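Local coordinates for protein SorB (Sorangium cellulosum, PDB 6B2V) that forms, through this pyran synthase domain of module nine, a cyclic ether ring in the growing chain of the antibiotic sorangicin on a trans-acyltransferase polyketide assembly line, at residues A[68-73]-A[116-121]; A[92-97]-A[101-106]. All coordinates share one frame; numbering follows the deposited sequence.

Contact 1 (A[68-73]-A[116-121]); sequences LEMARA and YEVSSS
Tyr116 has its CG between its own backbone N and carbonyl carbon (chi1 70°), a rotamer that lays the ring between the strand and helix 64-77 with one face presented to Ala71. The methyl group of Ala71 sits almost exactly over the middle of that face: its CB is 3.7 Å from the centroid of the Tyr116 ring and only 8° off the ring normal. This is a CH-pi contact, so well centred that all six ring carbons lie within 4.2 Å of Ala71 CB.

At the far end of the ring, Leu68 CD2 comes to 3.5 Å from Tyr116 OH. The CA-CB bond of Leu68 leads away from the strand, yet this methyl branch returns to the phenol oxygen, the two side chains lying aslant. Met70 is extended throughout, CG being anti to the backbone N, and this reach carries SD to 4.2 Å from Val118 CG1, a loose apolar contact.

The 9.5 Å between the axes of helix 68-73 and strand 116-120, inclined at 119°, is bridged by the Tyr116 ring, the Ala71 methyl and the apolar side chains of Leu68, Met70 and Val118. On another side of the helix, Arg72 forms a side-on salt bridge with Glu69, NE to OE1 and NH2 to OE2, the latter at 2.8 Å; both oxygens lie in the guanidinium plane, whereas the nitrogens meet the carboxylate from above its plane.

Such packing of a helix against a strand is the core of a hotdog fold, in which a curved antiparallel sheet wraps a central helix. The Glu69 carboxylate, bound by backbone NH groups of Leu204 and Leu205, ties the helix to another part of the chain, while cohesion between the segments rests on dispersion and the CH-pi contact.

Contact 2 (A[92-97]-A[101-106]); sequences SPLVIR and CELRVV
Leu94 and Leu103 lie alongside each other, running opposite ways, one reaching out from the loop before strand 101-110 and the other from the strand itself. One branch of Leu94 meets both methyls of Leu103, CD1 the more closely: CD2 of Leu94 lies 3.6 Å from Leu103 CD1 and 4.0 Å from Leu103 CD2, so one methyl of the loop residue faces the forked end of the strand residue. Both leucines hold CG anti to the backbone N, at chi1 -177° for Leu94 and -157° for Leu103, which places the methyl groups of the two side chains beside each other.

The other branch of Leu94 is turned to Cys101, whose SG stands 4.4 Å from Leu94 CD1, a distant apolar neighbour. Ile96 completes the set by sending its longer arm across, with CD1 ending 4.0 Å from Cys101 CB. Cys101 is therefore approached by both loop residues, at its sulfur by Leu94 and at its beta carbon by Ile96.

Every CA-CB bond of the four participants points into the shared space, and all four residues are buried. Two residues of the loop, two positions apart in sequence, meet two similarly spaced residues of the strand. The loop thus packs on the strand it leads into, within what is predicted to be the N-terminal hotdog fold.

Backbone bonds fix the loop on its own account, Leu94 pairing with Phe62 and Ile96 with Gln60, whereas Cys101 and Leu103 pair with Phe48 and Ala46 of strand 41-48. Tyr67 of helix 64-77 touches both leucines, and Phe48 touches Ile96 and Leu103, which places the cluster between the N-terminal part of that helix and the end of strand 41-48.

The centres of contacts 1 and 2 lie about 9 Å apart within the predicted N-terminal hotdog fold. Along the chain, helix segment 68-73 comes first, then loop 92-97 and strand segment 101-106 of contact 2, and finally strand segment 116-121, which returns to the helix. Strands 101-110 and 113-120 are antiparallel neighbours, joined where Arg104 N lies 2.9 Å from Ser119 O, a probable hydrogen bond. Val118 CG1 also packs 3.5 Å from Leu103 CG, while Leu103 touches Met70. The two contacts therefore share one continuous apolar core, uniting the helix, two strands and the incoming loop of this half of the pyran synthase domain.

Contact 1 (A[68-73]-A[116-121])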
ATOM      1  N   LEU A  68      -0.848  -4.584   4.580  1.00 13.34           N
ATOM      2  CA  LEU A  68       0.414  -5.059   4.098  1.00 12.38           C
ATOM      3  C   LEU A  68       1.458  -4.872   5.164  1.00 14.35           C
ATOM      4  O   LEU A  68       2.236  -5.706   5.390  1.00 15.58           O
ATOM      5  CB  LEU A  68       0.850  -4.330   2.826  1.00 13.81           C
ATOM      6  CG  LEU A  68      -0.072  -4.465   1.617  1.00 13.27           C
ATOM      7  CD1 LEU A  68       0.393  -3.648   0.451  1.00 15.72           C
ATOM      8  CD2 LEU A  68      -0.254  -5.905   1.197  1.00 14.81           C
ATOM      9  N   GLU A  69       1.437  -3.709   5.769  1.00 13.43           N
ATOM     10  CA  GLU A  69       2.374  -3.430   6.856  1.00 14.44           C
ATOM     11  C   GLU A  69       2.133  -4.358   8.065  1.00 16.10           C
ATOM     12  O   GLU A  69       3.033  -4.798   8.674  1.00 16.58           O
ATOM     13  CB  GLU A  69       2.321  -1.939   7.256  1.00 14.09           C
ATOM     14  CG  GLU A  69       3.126  -1.529   8.497  1.00 15.23           C
ATOM     15  CD  GLU A  69       4.629  -1.552   8.321  1.00 15.66           C
ATOM     16  OE1 GLU A  69       5.107  -1.669   7.241  1.00 15.18           O
ATOM     17  OE2 GLU A  69       5.288  -1.441   9.327  1.00 17.70           O
ATOM     18  N   MET A  70       0.885  -4.626   8.377  1.00 14.38           N
ATOM     19  CA  MET A  70       0.564  -5.504   9.476  1.00 16.53           C
ATOM     20  C   MET A  70       1.074  -6.923   9.227  1.00 15.74           C
ATOM     21  O   MET A  70       1.655  -7.508  10.088  1.00 18.00           O
ATOM     22  CB  MET A  70      -0.948  -5.513   9.739  1.00 16.36           C
ATOM     23  CG  MET A  70      -1.331  -6.349  10.942  1.00 17.54           C
ATOM     24  SD  MET A  70      -3.139  -6.333  11.112  1.00 19.57           S
ATOM     25  CE  MET A  70      -3.332  -7.194  12.673  1.00 17.69           C
ATOM     26  N   ALA A  71       0.849  -7.429   8.034  1.00 13.63           N
ATOM     27  CA  ALA A  71       1.317  -8.740   7.715  1.00 14.25           C
ATOM     28  C   ALA A  71       2.840  -8.838   7.783  1.00 18.37           C
ATOM     29  O   ALA A  71       3.347  -9.754   8.306  1.00 17.77           O
ATOM     30  CB  ALA A  71       0.846  -9.140   6.351  1.00 16.44           C
ATOM     31  N   ARG A  72       3.521  -7.857   7.235  1.00 15.48           N
ATOM     32  CA  ARG A  72       4.963  -7.818   7.294  1.00 19.36           C
ATOM     33  C   ARG A  72       5.450  -7.713   8.730  1.00 20.99           C
ATOM     34  O   ARG A  72       6.358  -8.385   9.103  1.00 20.20           O
ATOM     35  CB  ARG A  72       5.495  -6.617   6.506  1.00 17.10           C
ATOM     36  CG  ARG A  72       7.018  -6.462   6.449  1.00 21.31           C
ATOM     37  CD  ARG A  72       7.416  -4.980   6.343  1.00 22.44           C
ATOM     38  NE  ARG A  72       7.055  -4.170   7.480  1.00 19.66           N
ATOM     39  CZ  ARG A  72       7.617  -4.239   8.665  1.00 21.66           C
ATOM     40  NH1 ARG A  72       8.596  -5.074   8.879  1.00 26.04           N
ATOM     41  NH2 ARG A  72       7.223  -3.468   9.622  1.00 21.66           N
ATOM     42  N   ALA A  73       4.833  -6.845   9.513  1.00 18.09           N
ATOM     43  CA  ALA A  73       5.225  -6.679  10.892  1.00 18.03           C
ATOM     44  C   ALA A  73       5.017  -7.970  11.675  1.00 20.16           C
ATOM     45  O   ALA A  73       5.809  -8.307  12.503  1.00 22.69           O
ATOM     46  CB  ALA A  73       4.485  -5.542  11.506  1.00 19.53           C
ATOM     47  N   TYR A 116      -0.845 -15.263   4.426  1.00 14.68           N
ATOM     48  CA  TYR A 116      -1.446 -14.536   5.500  1.00 15.70           C
ATOM     49  C   TYR A 116      -2.934 -14.261   5.217  1.00 15.92           C
ATOM     50  O   TYR A 116      -3.310 -14.190   4.115  1.00 15.28           O
ATOM     51  CB  TYR A 116      -0.734 -13.171   5.762  1.00 16.30           C
ATOM     52  CG  TYR A 116      -0.901 -12.097   4.727  1.00 15.08           C
ATOM     53  CD1 TYR A 116      -1.973 -11.255   4.761  1.00 15.95           C
ATOM     54  CD2 TYR A 116       0.023 -11.910   3.752  1.00 16.49           C
ATOM     55  CE1 TYR A 116      -2.128 -10.260   3.828  1.00 14.46           C
ATOM     56  CE2 TYR A 116      -0.117 -10.934   2.820  1.00 16.58           C
ATOM     57  CZ  TYR A 116      -1.183 -10.106   2.856  1.00 15.45           C
ATOM     58  OH  TYR A 116      -1.286  -9.161   1.889  1.00 18.04           O
ATOM     59  N   GLU A 117      -3.713 -14.202   6.271  1.00 14.02           N
ATOM     60  CA  GLU A 117      -5.088 -13.815   6.201  1.00 15.35           C
ATOM     61  C   GLU A 117      -5.356 -12.884   7.353  1.00 16.22           C
ATOM     62  O   GLU A 117      -5.091 -13.218   8.466  1.00 16.67           O
ATOM     63  CB  GLU A 117      -6.012 -15.006   6.308  1.00 17.70           C
ATOM     64  CG  GLU A 117      -7.484 -14.663   6.174  1.00 18.29           C
ATOM     65  CD  GLU A 117      -8.408 -15.840   6.511  1.00 22.92           C
ATOM     66  OE1 GLU A 117      -8.677 -16.096   7.672  1.00 22.27           O
ATOM     67  OE2 GLU A 117      -8.791 -16.480   5.563  1.00 24.01           O
ATOM     68  N   VAL A 118      -5.883 -11.697   7.074  1.00 14.82           N
ATOM     69  CA  VAL A 118      -6.229 -10.780   8.118  1.00 14.15           C
ATOM     70  C   VAL A 118      -7.747 -10.775   8.283  1.00 15.57           C
ATOM     71  O   VAL A 118      -8.440 -10.563   7.363  1.00 15.96           O
ATOM     72  CB  VAL A 118      -5.804  -9.349   7.808  1.00 14.70           C
ATOM     73  CG1 VAL A 118      -6.045  -8.500   9.020  1.00 17.75           C
ATOM     74  CG2 VAL A 118      -4.345  -9.299   7.465  1.00 15.41           C
ATOM     75  N   SER A 119      -8.192 -11.062   9.489  1.00 16.47           N
ATOM     76  CA  SER A 119      -9.592 -11.147   9.797  1.00 17.45           C
ATOM     77  C   SER A 119      -9.990 -10.582  11.134  1.00 16.83           C
ATOM     78  O   SER A 119      -9.221 -10.303  11.950  1.00 15.24           O
ATOM     79  CB  SER A 119     -10.026 -12.595   9.786  1.00 17.38           C
ATOM     80  OG  SER A 119      -9.378 -13.287  10.770  1.00 21.04           O
ATOM     81  N   SER A 120     -11.287 -10.507  11.268  1.00 17.90           N
ATOM     82  CA  SER A 120     -11.944 -10.071  12.458  1.00 17.59           C
ATOM     83  C   SER A 120     -13.258 -10.785  12.634  1.00 19.97           C
ATOM     84  O   SER A 120     -13.663 -11.551  11.847  1.00 21.57           O
ATOM     85  CB  SER A 120     -12.264  -8.579  12.422  1.00 19.48           C
ATOM     86  OG  SER A 120     -13.270  -8.264  11.521  1.00 18.19           O
ATOM     87  N   SER A 121     -14.018 -10.342  13.613  1.00 20.28           N
ATOM     88  CA  SER A 121     -15.356 -10.883  13.785  1.00 22.71           C
ATOM     89  C   SER A 121     -16.292 -10.451  12.669  1.00 27.02           C
ATOM     90  O   SER A 121     -17.395 -10.919  12.591  1.00 29.28           O
ATOM     91  CB  SER A 121     -15.920 -10.542  15.153  1.00 26.82           C
ATOM     92  OG  SER A 121     -16.054  -9.190  15.298  1.00 26.40           O
TER

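Contact 2 (A[92-97]-A[101-106])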
ATOM      1  N   SER A  92     -13.188  -7.370   2.672  1.00 15.20           N
ATOM      2  CA  SER A  92     -14.160  -6.520   3.325  1.00 18.40           C
ATOM      3  C   SER A  92     -13.508  -5.310   3.969  1.00 18.61           C
ATOM      4  O   SER A  92     -12.513  -5.450   4.548  1.00 18.20           O
ATOM      5  CB  SER A  92     -14.855  -7.262   4.459  1.00 20.47           C
ATOM      6  OG  SER A  92     -15.588  -8.313   3.955  1.00 25.72           O
ATOM      7  N   PRO A  93     -14.117  -4.160   3.833  1.00 16.96           N
ATOM      8  CA  PRO A  93     -13.611  -2.974   4.478  1.00 19.33           C
ATOM      9  C   PRO A  93     -13.827  -3.051   5.985  1.00 20.30           C
ATOM     10  O   PRO A  93     -14.755  -3.661   6.434  1.00 21.12           O
ATOM     11  CB  PRO A  93     -14.474  -1.857   3.921  1.00 21.76           C
ATOM     12  CG  PRO A  93     -15.298  -2.439   2.868  1.00 30.78           C
ATOM     13  CD  PRO A  93     -15.312  -3.905   3.048  1.00 19.96           C
ATOM     14  N   LEU A  94     -12.920  -2.455   6.731  1.00 18.43           N
ATOM     15  CA  LEU A  94     -13.030  -2.378   8.143  1.00 17.28           C
ATOM     16  C   LEU A  94     -13.106  -0.929   8.562  1.00 16.97           C
ATOM     17  O   LEU A  94     -12.195  -0.193   8.409  1.00 17.18           O
ATOM     18  CB  LEU A  94     -11.820  -2.997   8.784  1.00 17.68           C
ATOM     19  CG  LEU A  94     -11.718  -3.094  10.287  1.00 19.30           C
ATOM     20  CD1 LEU A  94     -12.908  -3.816  10.885  1.00 20.83           C
ATOM     21  CD2 LEU A  94     -10.451  -3.831  10.639  1.00 22.92           C
ATOM     22  N   VAL A  95     -14.232  -0.577   9.117  1.00 19.65           N
ATOM     23  CA  VAL A  95     -14.440   0.770   9.607  1.00 19.20           C
ATOM     24  C   VAL A  95     -14.540   0.747  11.131  1.00 22.26           C
ATOM     25  O   VAL A  95     -15.322   0.030  11.661  1.00 25.19           O
ATOM     26  CB  VAL A  95     -15.709   1.353   9.048  1.00 21.47           C
ATOM     27  CG1 VAL A  95     -16.013   2.667   9.735  1.00 25.39           C
ATOM     28  CG2 VAL A  95     -15.604   1.518   7.571  1.00 23.04           C
ATOM     29  N   ILE A  96     -13.695   1.504  11.810  1.00 22.24           N
ATOM     30  CA  ILE A  96     -13.692   1.509  13.246  1.00 22.75           C
ATOM     31  C   ILE A  96     -13.882   2.901  13.773  1.00 28.85           C
ATOM     32  O   ILE A  96     -13.007   3.705  13.662  1.00 26.89           O
ATOM     33  CB  ILE A  96     -12.370   0.985  13.780  1.00 23.41           C
ATOM     34  CG1 ILE A  96     -12.193  -0.456  13.350  1.00 22.89           C
ATOM     35  CG2 ILE A  96     -12.364   1.019  15.291  1.00 27.19           C
ATOM     36  CD1 ILE A  96     -10.852  -1.042  13.648  1.00 23.96           C
ATOM     37  N   ARG A  97     -15.037   3.127  14.356  1.00 28.99           N
ATOM     38  CA  ARG A  97     -15.385   4.398  14.910  1.00 33.31           C
ATOM     39  C   ARG A  97     -16.105   4.299  16.243  1.00 37.38           C
ATOM     40  O   ARG A  97     -15.648   4.749  17.227  1.00 39.42           O
ATOM     41  CB  ARG A  97     -16.299   5.116  13.970  1.00 35.35           C
ATOM     42  CG  ARG A  97     -16.350   6.614  14.176  1.00 39.04           C
ATOM     43  CD  ARG A  97     -17.468   7.168  13.334  1.00 42.77           C
ATOM     44  NE  ARG A  97     -16.941   7.578  12.052  1.00 45.55           N
ATOM     45  CZ  ARG A  97     -17.188   7.028  10.877  1.00 45.18           C
ATOM     46  NH1 ARG A  97     -17.999   5.989  10.754  1.00 44.43           N
ATOM     47  NH2 ARG A  97     -16.575   7.536   9.820  1.00 40.13           N
ATOM     48  N   CYS A 101     -12.187  -2.712  18.015  1.00 25.56           N
ATOM     49  CA  CYS A 101     -12.236  -3.997  17.341  1.00 25.35           C
ATOM     50  C   CYS A 101     -10.877  -4.652  17.279  1.00 22.56           C
ATOM     51  O   CYS A 101      -9.883  -4.006  17.115  1.00 23.24           O
ATOM     52  CB  CYS A 101     -12.738  -3.795  15.917  1.00 26.37           C
ATOM     53  SG  CYS A 101     -13.364  -5.239  15.024  1.00 24.61           S
ATOM     54  N   GLU A 102     -10.864  -5.960  17.348  1.00 21.48           N
ATOM     55  CA  GLU A 102      -9.643  -6.683  17.228  1.00 20.56           C
ATOM     56  C   GLU A 102      -9.429  -7.117  15.793  1.00 20.71           C
ATOM     57  O   GLU A 102     -10.332  -7.439  15.137  1.00 21.99           O
ATOM     58  CB  GLU A 102      -9.683  -7.922  18.110  1.00 23.23           C
ATOM     59  CG  GLU A 102      -8.463  -8.819  18.033  1.00 27.25           C
ATOM     60  CD  GLU A 102      -8.652 -10.244  18.589  1.00 26.73           C
ATOM     61  OE1 GLU A 102      -9.285 -11.089  17.993  1.00 35.10           O
ATOM     62  OE2 GLU A 102      -8.107 -10.532  19.591  1.00 29.61           O
ATOM     63  N   LEU A 103      -8.196  -7.069  15.344  1.00 18.30           N
ATOM     64  CA  LEU A 103      -7.813  -7.560  14.037  1.00 18.90           C
ATOM     65  C   LEU A 103      -6.774  -8.634  14.263  1.00 16.81           C
ATOM     66  O   LEU A 103      -5.889  -8.431  15.033  1.00 18.10           O
ATOM     67  CB  LEU A 103      -7.239  -6.438  13.190  1.00 19.09           C
ATOM     68  CG  LEU A 103      -7.273  -6.571  11.701  1.00 20.91           C
ATOM     69  CD1 LEU A 103      -8.639  -6.837  11.172  1.00 17.23           C
ATOM     70  CD2 LEU A 103      -6.750  -5.300  11.094  1.00 18.43           C
ATOM     71  N   ARG A 104      -6.919  -9.739  13.568  1.00 16.93           N
ATOM     72  CA  ARG A 104      -6.014 -10.858  13.691  1.00 19.21           C
ATOM     73  C   ARG A 104      -5.406 -11.219  12.371  1.00 18.35           C
ATOM     74  O   ARG A 104      -6.046 -11.103  11.405  1.00 18.10           O
ATOM     75  CB  ARG A 104      -6.757 -12.064  14.258  1.00 20.05           C
ATOM     76  CG  ARG A 104      -5.886 -13.259  14.526  1.00 22.99           C
ATOM     77  CD  ARG A 104      -6.672 -14.472  14.977  1.00 24.32           C
ATOM     78  NE  ARG A 104      -7.535 -14.214  16.117  1.00 26.47           N
ATOM     79  CZ  ARG A 104      -8.518 -15.032  16.466  1.00 32.69           C
ATOM     80  NH1 ARG A 104      -8.762 -16.097  15.750  1.00 28.05           N
ATOM     81  NH2 ARG A 104      -9.277 -14.783  17.499  1.00 32.49           N
ATOM     82  N   VAL A 105      -4.134 -11.576  12.376  1.00 17.84           N
ATOM     83  CA  VAL A 105      -3.477 -12.002  11.181  1.00 18.15           C
ATOM     84  C   VAL A 105      -2.885 -13.362  11.448  1.00 19.00           C
ATOM     85  O   VAL A 105      -2.181 -13.523  12.376  1.00 20.84           O
ATOM     86  CB  VAL A 105      -2.417 -10.984  10.701  1.00 18.52           C
ATOM     87  CG1 VAL A 105      -1.398 -10.706  11.751  1.00 20.43           C
ATOM     88  CG2 VAL A 105      -1.744 -11.453   9.449  1.00 18.74           C
ATOM     89  N   VAL A 106      -3.189 -14.310  10.595  1.00 18.38           N
ATOM     90  CA  VAL A 106      -2.713 -15.669  10.708  1.00 20.92           C
ATOM     91  C   VAL A 106      -1.726 -15.984   9.588  1.00 19.61           C
ATOM     92  O   VAL A 106      -1.987 -15.731   8.466  1.00 18.11           O
ATOM     93  CB  VAL A 106      -3.901 -16.646  10.623  1.00 22.36           C
ATOM     94  CG1 VAL A 106      -3.453 -18.093  10.715  1.00 25.50           C
ATOM     95  CG2 VAL A 106      -4.865 -16.370  11.721  1.00 22.69           C
TER